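Local coordinates for ferric vibriobactin ABC transporter, periplasmic ferric vibriobactin-binding protein (Vibrio cholerae, PDB 3R5T) that binds the ferric complex of the siderophore vibriobactin in the periplasm and probably delivers it to an ABC transporter for import, at residues A[15-20]-A[112-117]; A[176-181]-A[212-217]. All blocks are in the same frame, centred on the assembly; numbering follows the deposited sequence.

Contact 1 of 2, residues A[15-20]-A[112-117]; sequences SITTIP and PTILVD. With MOH (methanol), chain D.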
loop_
_atom_site.group_PDB
_atom_site.type_symbol
_atom_site.label_atom_id
_atom_site.label_comp_id
_atom_site.label_asym_id
_atom_site.label_seq_id
_atom_site.Cartn_x
_atom_site.Cartn_y
_atom_site.Cartn_z
ATOM N N SER A 15 -21.795 -3.055 -6.706
ATOM C CA SER A 15 -22.514 -4.283 -6.389
ATOM C C SER A 15 -22.475 -4.549 -4.892
ATOM O O SER A 15 -21.739 -3.894 -4.150
ATOM C CB SER A 15 -21.930 -5.479 -7.143
ATOM O OG SER A 15 -20.605 -5.764 -6.714
ATOM N N ILE A 16 -23.268 -5.516 -4.455
ATOM C CA ILE A 16 -23.241 -5.960 -3.069
ATOM C C ILE A 16 -22.997 -7.462 -2.977
ATOM O O ILE A 16 -23.287 -8.217 -3.911
ATOM C CB ILE A 16 -24.533 -5.590 -2.295
ATOM C CG1 ILE A 16 -25.765 -6.252 -2.931
ATOM C CG2 ILE A 16 -24.680 -4.081 -2.223
ATOM C CD1 ILE A 16 -27.044 -6.091 -2.092
ATOM N N THR A 17 -22.452 -7.889 -1.848
ATOM C CA THR A 17 -22.250 -9.304 -1.573
ATOM C C THR A 17 -22.795 -9.613 -0.202
ATOM O O THR A 17 -22.450 -8.949 0.768
ATOM C CB THR A 17 -20.750 -9.691 -1.602
ATOM O OG1 THR A 17 -20.242 -9.488 -2.920
ATOM C CG2 THR A 17 -20.546 -11.143 -1.187
ATOM N N THR A 18 -23.669 -10.606 -0.117
ATOM C CA THR A 18 -24.128 -11.055 1.181
ATOM C C THR A 18 -23.173 -12.095 1.732
ATOM O O THR A 18 -22.874 -13.117 1.101
ATOM C CB THR A 18 -25.562 -11.600 1.118
ATOM O OG1 THR A 18 -26.430 -10.546 0.706
ATOM C CG2 THR A 18 -26.014 -12.117 2.479
ATOM N N ILE A 19 -22.647 -11.799 2.909
ATOM C CA ILE A 19 -21.790 -12.730 3.610
ATOM C C ILE A 19 -22.628 -13.431 4.669
ATOM O O ILE A 19 -23.056 -12.825 5.650
ATOM C CB ILE A 19 -20.588 -11.996 4.221
ATOM C CG1 ILE A 19 -19.874 -11.159 3.152
ATOM C CG2 ILE A 19 -19.641 -12.974 4.867
ATOM C CD1 ILE A 19 -18.766 -10.288 3.706
ATOM N N PRO A 20 -22.904 -14.714 4.447
ATOM C CA PRO A 20 -23.894 -15.462 5.237
ATOM C C PRO A 20 -23.471 -15.701 6.679
ATOM O O PRO A 20 -24.307 -15.717 7.583
ATOM C CB PRO A 20 -23.988 -16.809 4.500
ATOM C CG PRO A 20 -23.414 -16.556 3.140
ATOM C CD PRO A 20 -22.387 -15.489 3.308
ATOM N N PRO A 112 -18.656 -16.467 -1.196
ATOM C CA PRO A 112 -18.932 -15.026 -1.209
ATOM C C PRO A 112 -17.669 -14.263 -1.581
ATOM O O PRO A 112 -16.618 -14.461 -0.969
ATOM C CB PRO A 112 -19.330 -14.734 0.239
ATOM C CG PRO A 112 -19.952 -16.038 0.711
ATOM C CD PRO A 112 -19.113 -17.114 0.052
ATOM N N THR A 113 -17.772 -13.405 -2.585
ATOM C CA THR A 113 -16.618 -12.700 -3.134
ATOM C C THR A 113 -16.833 -11.193 -3.031
ATOM O O THR A 113 -17.869 -10.682 -3.454
ATOM C CB THR A 113 -16.393 -13.140 -4.601
ATOM O OG1 THR A 113 -16.118 -14.540 -4.614
ATOM C CG2 THR A 113 -15.216 -12.413 -5.239
ATOM N N ILE A 114 -15.858 -10.500 -2.448
ATOM C CA ILE A 114 -15.937 -9.049 -2.276
ATOM C C ILE A 114 -14.832 -8.321 -3.041
ATOM O O ILE A 114 -13.771 -8.893 -3.331
ATOM C CB ILE A 114 -15.945 -8.641 -0.784
ATOM C CG1 ILE A 114 -14.608 -8.992 -0.091
ATOM C CG2 ILE A 114 -17.176 -9.247 -0.091
ATOM C CD1 ILE A 114 -14.467 -8.352 1.310
ATOM N N LEU A 115 -15.105 -7.062 -3.366
ATOM C CA LEU A 115 -14.242 -6.259 -4.229
ATOM C C LEU A 115 -13.952 -4.913 -3.552
ATOM O O LEU A 115 -14.878 -4.151 -3.233
ATOM C CB LEU A 115 -14.953 -6.049 -5.567
ATOM C CG LEU A 115 -14.341 -5.132 -6.618
ATOM C CD1 LEU A 115 -12.994 -5.668 -7.082
ATOM C CD2 LEU A 115 -15.285 -4.944 -7.793
ATOM N N VAL A 116 -12.660 -4.637 -3.343
ATOM C CA VAL A 116 -12.189 -3.436 -2.662
ATOM C C VAL A 116 -11.154 -2.729 -3.529
ATOM O O VAL A 116 -10.461 -3.347 -4.340
ATOM C CB VAL A 116 -11.579 -3.765 -1.269
ATOM C CG1 VAL A 116 -12.647 -4.370 -0.360
ATOM C CG2 VAL A 116 -10.372 -4.708 -1.402
ATOM N N ASP A 117 -11.073 -1.414 -3.380
ATOM C CA ASP A 117 -10.083 -0.627 -4.094
ATOM C C ASP A 117 -9.102 -0.064 -3.082
ATOM O O ASP A 117 -9.470 0.765 -2.238
ATOM C CB ASP A 117 -10.768 0.493 -4.871
ATOM C CG ASP A 117 -9.809 1.245 -5.784
ATOM O OD1 ASP A 117 -8.588 0.970 -5.742
ATOM O OD2 ASP A 117 -10.300 2.110 -6.537
HETATM C C MOH D . -13.689 0.173 -2.370
HETATM O O MOH D . -12.693 -0.255 -1.446
#
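Thr17 and Thr113 supply the one hydrogen bond between strand 16-19 and strand 113-116. The Thr17 hydroxyl OG1 donates to the backbone carbonyl O of Thr113 at 2.7 Å. The C=O...donor angle is 149°, with the donor tilted out of the carbonyl plane. The two branches of the threonine divide the work. OG1 lies anti to the carbonyl carbon (chi1 -64°) and reaches the oxygen, while the methyl CG2 of Thr17 lies against the backbone of Thr113, 3.5 Å from its O. The CB of Thr17 also lies 3.9 Å from CG2 of Ile114. That methyl takes a second neighbour from further along the strand, since Ile19 extends its CD1 to within 4.2 Å of Ile114 CG2. At the far end the rings of Pro20 and Pro112 meet at a slant, Pro20 CD against Pro112 CG at 3.6 Å.

Here two separate sheets meet through side chains instead of sharing a backbone hydrogen-bond pattern. Strand 16-19 pairs with strand 7-10 in a two-stranded antiparallel hairpin, and strand 113-116 forms the outermost strand of the five-stranded parallel sheet of one lobe, beside strand 89-93. The axes of the two segments are 7.1 Å apart at closest and their directions differ by 134°, so the hairpin strand lies across the sheet edge.

In the second shell, Asn11 bridges the two sheets: its ND2 bonds to Thr17 OG1 and its OD1 accepts from Leu115 N. Ala133 of helix 123-134 touches both Ile19 and Ile114. Further along, Asp117 N donates in a nearly straight bond to the oxygen of a methanol, probably from the crystallisation liquor, which also bonds to Gln129.

Contact 2 of 2, residues A[176-181]-A[212-217]; sequences VNAVAK and RDFLRI. With VBN ((4S,5R)-N-{3-[(2,3-dihydroxybenzoyl)amino]propyl}-2-(2,3-dihydroxyphenyl)-N-[3-({[(4S,5R)-2-(2,3-dihydroxyphenyl)-5-met hyl-4,5-dihydro-1,3-oxazol-4-yl]carbonyl}amino)propyl]-5-methyl-4,5-dihydro-1,3-oxazole-4-carboxamide), chain B.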
loop_
_atom_site.group_PDB
_atom_site.type_symbol
_atom_site.label_atom_id
_atom_site.label_comp_id
_atom_site.label_asym_id
_atom_site.label_seq_id
_atom_site.Cartn_x
_atom_site.Cartn_y
_atom_site.Cartn_z
ATOM N N VAL A 176 7.694 5.727 -18.771
ATOM C CA VAL A 176 6.685 6.385 -17.964
ATOM C C VAL A 176 7.062 6.204 -16.496
ATOM O O VAL A 176 7.313 5.089 -16.043
ATOM C CB VAL A 176 5.274 5.811 -18.249
ATOM C CG1 VAL A 176 4.290 6.202 -17.135
ATOM C CG2 VAL A 176 4.792 6.279 -19.621
ATOM N N ASN A 177 7.117 7.308 -15.751
ATOM C CA ASN A 177 7.402 7.279 -14.320
ATOM C C ASN A 177 6.115 7.610 -13.568
ATOM O O ASN A 177 5.066 7.825 -14.183
ATOM C CB ASN A 177 8.488 8.307 -13.975
ATOM C CG ASN A 177 9.898 7.862 -14.409
ATOM O OD1 ASN A 177 10.770 7.660 -13.557
ATOM N ND2 ASN A 177 10.124 7.698 -15.726
ATOM N N ALA A 178 6.168 7.712 -12.249
ATOM C CA ALA A 178 4.923 7.999 -11.531
ATOM C C ALA A 178 5.141 8.798 -10.263
ATOM O O ALA A 178 6.211 8.733 -9.652
ATOM C CB ALA A 178 4.147 6.715 -11.238
ATOM N N VAL A 179 4.116 9.561 -9.878
ATOM C CA VAL A 179 4.205 10.426 -8.711
ATOM C C VAL A 179 2.956 10.266 -7.836
ATOM O O VAL A 179 1.829 10.322 -8.329
ATOM C CB VAL A 179 4.355 11.904 -9.136
ATOM C CG1 VAL A 179 4.459 12.813 -7.912
ATOM C CG2 VAL A 179 5.565 12.099 -10.065
ATOM N N ALA A 180 3.158 10.104 -6.536
ATOM C CA ALA A 180 2.023 9.861 -5.633
ATOM C C ALA A 180 1.002 10.994 -5.589
ATOM O O ALA A 180 1.358 12.176 -5.580
ATOM C CB ALA A 180 2.498 9.539 -4.183
ATOM N N LYS A 181 -0.270 10.607 -5.527
ATOM C CA LYS A 181 -1.389 11.543 -5.451
ATOM C C LYS A 181 -1.892 11.640 -4.018
ATOM O O LYS A 181 -1.612 10.766 -3.190
ATOM C CB LYS A 181 -2.510 11.105 -6.404
ATOM C CG LYS A 181 -2.109 11.206 -7.878
ATOM C CD LYS A 181 -3.132 10.575 -8.809
ATOM C CE LYS A 181 -4.517 11.122 -8.562
ATOM N NZ LYS A 181 -5.432 10.730 -9.667
ATOM N N ARG A 212 -5.668 6.375 -9.310
ATOM C CA ARG A 212 -5.953 7.224 -8.159
ATOM C C ARG A 212 -4.795 7.270 -7.162
ATOM O O ARG A 212 -4.739 8.183 -6.324
ATOM C CB ARG A 212 -7.237 6.748 -7.485
ATOM C CG ARG A 212 -8.456 6.976 -8.368
ATOM C CD ARG A 212 -9.731 6.354 -7.804
ATOM N NE ARG A 212 -9.749 4.902 -7.957
ATOM C CZ ARG A 212 -9.972 4.271 -9.107
ATOM N NH1 ARG A 212 -10.185 4.961 -10.218
ATOM N NH2 ARG A 212 -9.982 2.948 -9.148
ATOM N N ASP A 213 -3.884 6.301 -7.255
ATOM C CA ASP A 213 -2.770 6.187 -6.309
ATOM C C ASP A 213 -1.543 7.006 -6.723
ATOM O O ASP A 213 -1.117 7.925 -6.004
ATOM C CB ASP A 213 -2.406 4.699 -6.031
ATOM C CG ASP A 213 -2.054 3.873 -7.291
ATOM O OD1 ASP A 213 -2.442 4.230 -8.421
ATOM O OD2 ASP A 213 -1.398 2.824 -7.118
ATOM N N PHE A 214 -0.985 6.659 -7.881
ATOM C CA PHE A 214 0.121 7.412 -8.456
ATOM C C PHE A 214 -0.278 7.869 -9.843
ATOM O O PHE A 214 -0.823 7.082 -10.626
ATOM C CB PHE A 214 1.385 6.541 -8.576
ATOM C CG PHE A 214 2.125 6.330 -7.272
ATOM C CD1 PHE A 214 3.386 6.867 -7.080
ATOM C CD2 PHE A 214 1.554 5.593 -6.247
ATOM C CE1 PHE A 214 4.067 6.660 -5.881
ATOM C CE2 PHE A 214 2.231 5.393 -5.045
ATOM C CZ PHE A 214 3.484 5.945 -4.866
ATOM N N LEU A 215 0.030 9.121 -10.166
ATOM C CA LEU A 215 -0.188 9.636 -11.509
ATOM C C LEU A 215 0.963 9.122 -12.359
ATOM O O LEU A 215 2.135 9.386 -12.047
ATOM C CB LEU A 215 -0.188 11.175 -11.527
ATOM C CG LEU A 215 -0.644 11.810 -12.846
ATOM C CD1 LEU A 215 -2.108 11.531 -13.089
ATOM C CD2 LEU A 215 -0.425 13.312 -12.829
ATOM N N ARG A 216 0.641 8.386 -13.425
ATOM C CA ARG A 216 1.644 7.947 -14.382
ATOM C C ARG A 216 1.907 9.083 -15.363
ATOM O O ARG A 216 0.965 9.670 -15.900
ATOM C CB ARG A 216 1.171 6.691 -15.108
ATOM C CG ARG A 216 1.479 5.405 -14.380
ATOM C CD ARG A 216 0.811 5.296 -13.035
ATOM N NE ARG A 216 0.765 3.888 -12.650
ATOM C CZ ARG A 216 0.131 3.411 -11.590
ATOM N NH1 ARG A 216 -0.486 4.229 -10.742
ATOM N NH2 ARG A 216 0.154 2.101 -11.358
ATOM N N ILE A 217 3.186 9.391 -15.596
ATOM C CA ILE A 217 3.563 10.578 -16.362
ATOM C C ILE A 217 4.750 10.305 -17.305
ATOM O O ILE A 217 5.599 9.465 -17.011
ATOM C CB ILE A 217 3.930 11.759 -15.409
ATOM C CG1 ILE A 217 5.205 11.428 -14.623
ATOM C CG2 ILE A 217 2.758 12.099 -14.467
ATOM C CD1 ILE A 217 5.732 12.558 -13.770
HETATM C C VBN B . 3.974 -2.033 -13.468
HETATM N N VBN B . 1.811 -2.748 -12.357
HETATM O O VBN B . 3.478 -1.078 -13.964
HETATM C CA VBN B . 3.128 -3.131 -12.837
HETATM C CB VBN B . 2.765 -4.307 -13.821
HETATM C CAB VBN B . 7.066 -5.796 -6.363
HETATM O OAC VBN B . 5.985 2.612 -11.248
HETATM O OAD VBN B . 6.068 -6.041 -10.827
HETATM O OAF VBN B . 1.207 -0.273 -8.993
HETATM O OAG VBN B . -2.663 -0.121 -11.642
HETATM O OAH VBN B . 0.046 -3.025 -9.565
HETATM O OAI VBN B . 3.090 -0.410 -10.868
HETATM O OAJ VBN B . -0.105 -1.047 -11.591
HETATM O OAK VBN B . 2.750 -3.260 -9.613
HETATM C CAL VBN B . 2.975 2.961 -8.357
HETATM C CAM VBN B . -2.686 -2.668 -14.362
HETATM C CAN VBN B . 0.580 -5.840 -7.198
HETATM C CAO VBN B . 2.018 1.900 -8.221
HETATM C CAP VBN B . -3.142 -1.666 -13.459
HETATM C CAQ VBN B . -0.106 -4.832 -7.951
HETATM C CAR VBN B . 3.998 2.900 -9.372
HETATM C CAS VBN B . -1.354 -3.107 -14.332
HETATM C CAT VBN B . 1.988 -5.983 -7.296
HETATM C CAU VBN B . 6.798 -0.167 -13.804
HETATM C CAV VBN B . 7.552 -3.482 -13.005
HETATM C CAW VBN B . 5.851 1.021 -13.564
HETATM C CAX VBN B . 8.181 -4.629 -12.180
HETATM C CAY VBN B . 6.170 -1.385 -14.484
HETATM C CAZ VBN B . 6.015 -3.497 -13.065
HETATM N NBB VBN B . 4.951 0.923 -12.417
HETATM N NBC VBN B . 7.837 -4.502 -10.765
HETATM N NBD VBN B . 5.001 -4.222 -8.690
HETATM O OBF VBN B . 4.829 -6.208 -7.457
HETATM C CBG VBN B . 5.110 1.819 -11.295
HETATM C CBH VBN B . 6.717 -5.257 -10.197
HETATM C CBJ VBN B . 0.950 -2.893 -13.502
HETATM C CBK VBN B . 2.089 0.780 -9.100
HETATM C CBL VBN B . -2.251 -1.099 -12.529
HETATM C CBM VBN B . 0.641 -3.996 -8.778
HETATM C CBN VBN B . 3.051 0.720 -10.066
HETATM C CBO VBN B . -0.986 -1.524 -12.512
HETATM C CBP VBN B . 1.999 -4.140 -8.869
HETATM C CBQ VBN B . 4.047 1.828 -10.203
HETATM C CBR VBN B . -0.524 -2.580 -13.426
HETATM C CBS VBN B . 2.702 -5.157 -8.081
HETATM C CBU VBN B . 6.295 -6.007 -7.654
HETATM C CBW VBN B . 4.176 -5.328 -8.319
HETATM C CBX VBN B . 6.323 -4.858 -8.780
HETATM N NBY VBN B . 5.402 -2.285 -13.618
HETATM O OG1 VBN B . 1.414 -3.932 -14.337
HETATM C CG2 VBN B . 2.987 -5.736 -13.352
#
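With CG anti to its own carbonyl carbon (chi1 -77°), Phe214 lays its ring against Ala180, and a bend at chi2 (62°) turns Arg216 toward its partners; both side chains leave strand 214-217 on the face that carries Ala178 and Ala180. On one face of the Phe214 ring lies Ala180, whose CB sits 3.9 Å from the centroid in a CH-pi contact. On the opposite face the catechol atom CAL of the bound ferric vibriobactin comes down toward the rim, 3.6 Å from Phe214 CG, its ring steeply inclined.

Beneath these side chains runs an antiparallel pairing at the edge of the mixed five-stranded sheet of the second lobe, in a family of bilobal siderophore-binding proteins that hold their ligand between the lobes. Asn177 with Ile217 and Val179 with Leu215 are hydrogen-bonded pairs, each exchanging two backbone bonds; Ala178 with Arg216 and Ala180 with Phe214 are the non-hydrogen-bonded pairs that alternate with them. Lys181 N adds a bond to Asp213 O where the pairing ends.

The guanidinium of Arg216 is held from within its own segment. NH1 donates to Phe214 O (2.9 Å) and forms a salt bridge with Asp213 OD1 (3.0 Å), both acceptors close to the guanidinium plane. That carboxylate oxygen also receives Phe214 N, from the same face of the carboxylate. Arg216 thus presents NH2 to vibriobactin, 3.2 Å from the catechol oxygen OAJ, which lies at its edge in plane, with another catechol ring over one guanidinium face. With the Arg216 side chain about 4 Å from the iron(III), the positive charge of the guanidinium would probably help offset the anionic catecholates. His186 meets the Phe214 ring edge-to-face, while Ser169, His171 and Arg269 bond to the siderophore.

From the N terminus, the chain first builds the hairpin of strands 7-10 and 16-19, then most of the five-stranded parallel sheet before strand 113-116 returns to meet it: contact 1 closes this loop of 91 residues within the first lobe. Helices 123-134 and 137-155 follow, and the second sheet begins. Contact 2 closes a shorter loop of 30 residues, containing helix 185-192 but no strand, at that sheet's edge. The loops lie in series, neither enclosing nor crossing the other, with contact centres about 28 Å apart. They nevertheless meet where Asp117 OD2 of contact 1 and Arg212 NH2 of contact 2 form a 2.8 Å salt bridge, tying the lobes together.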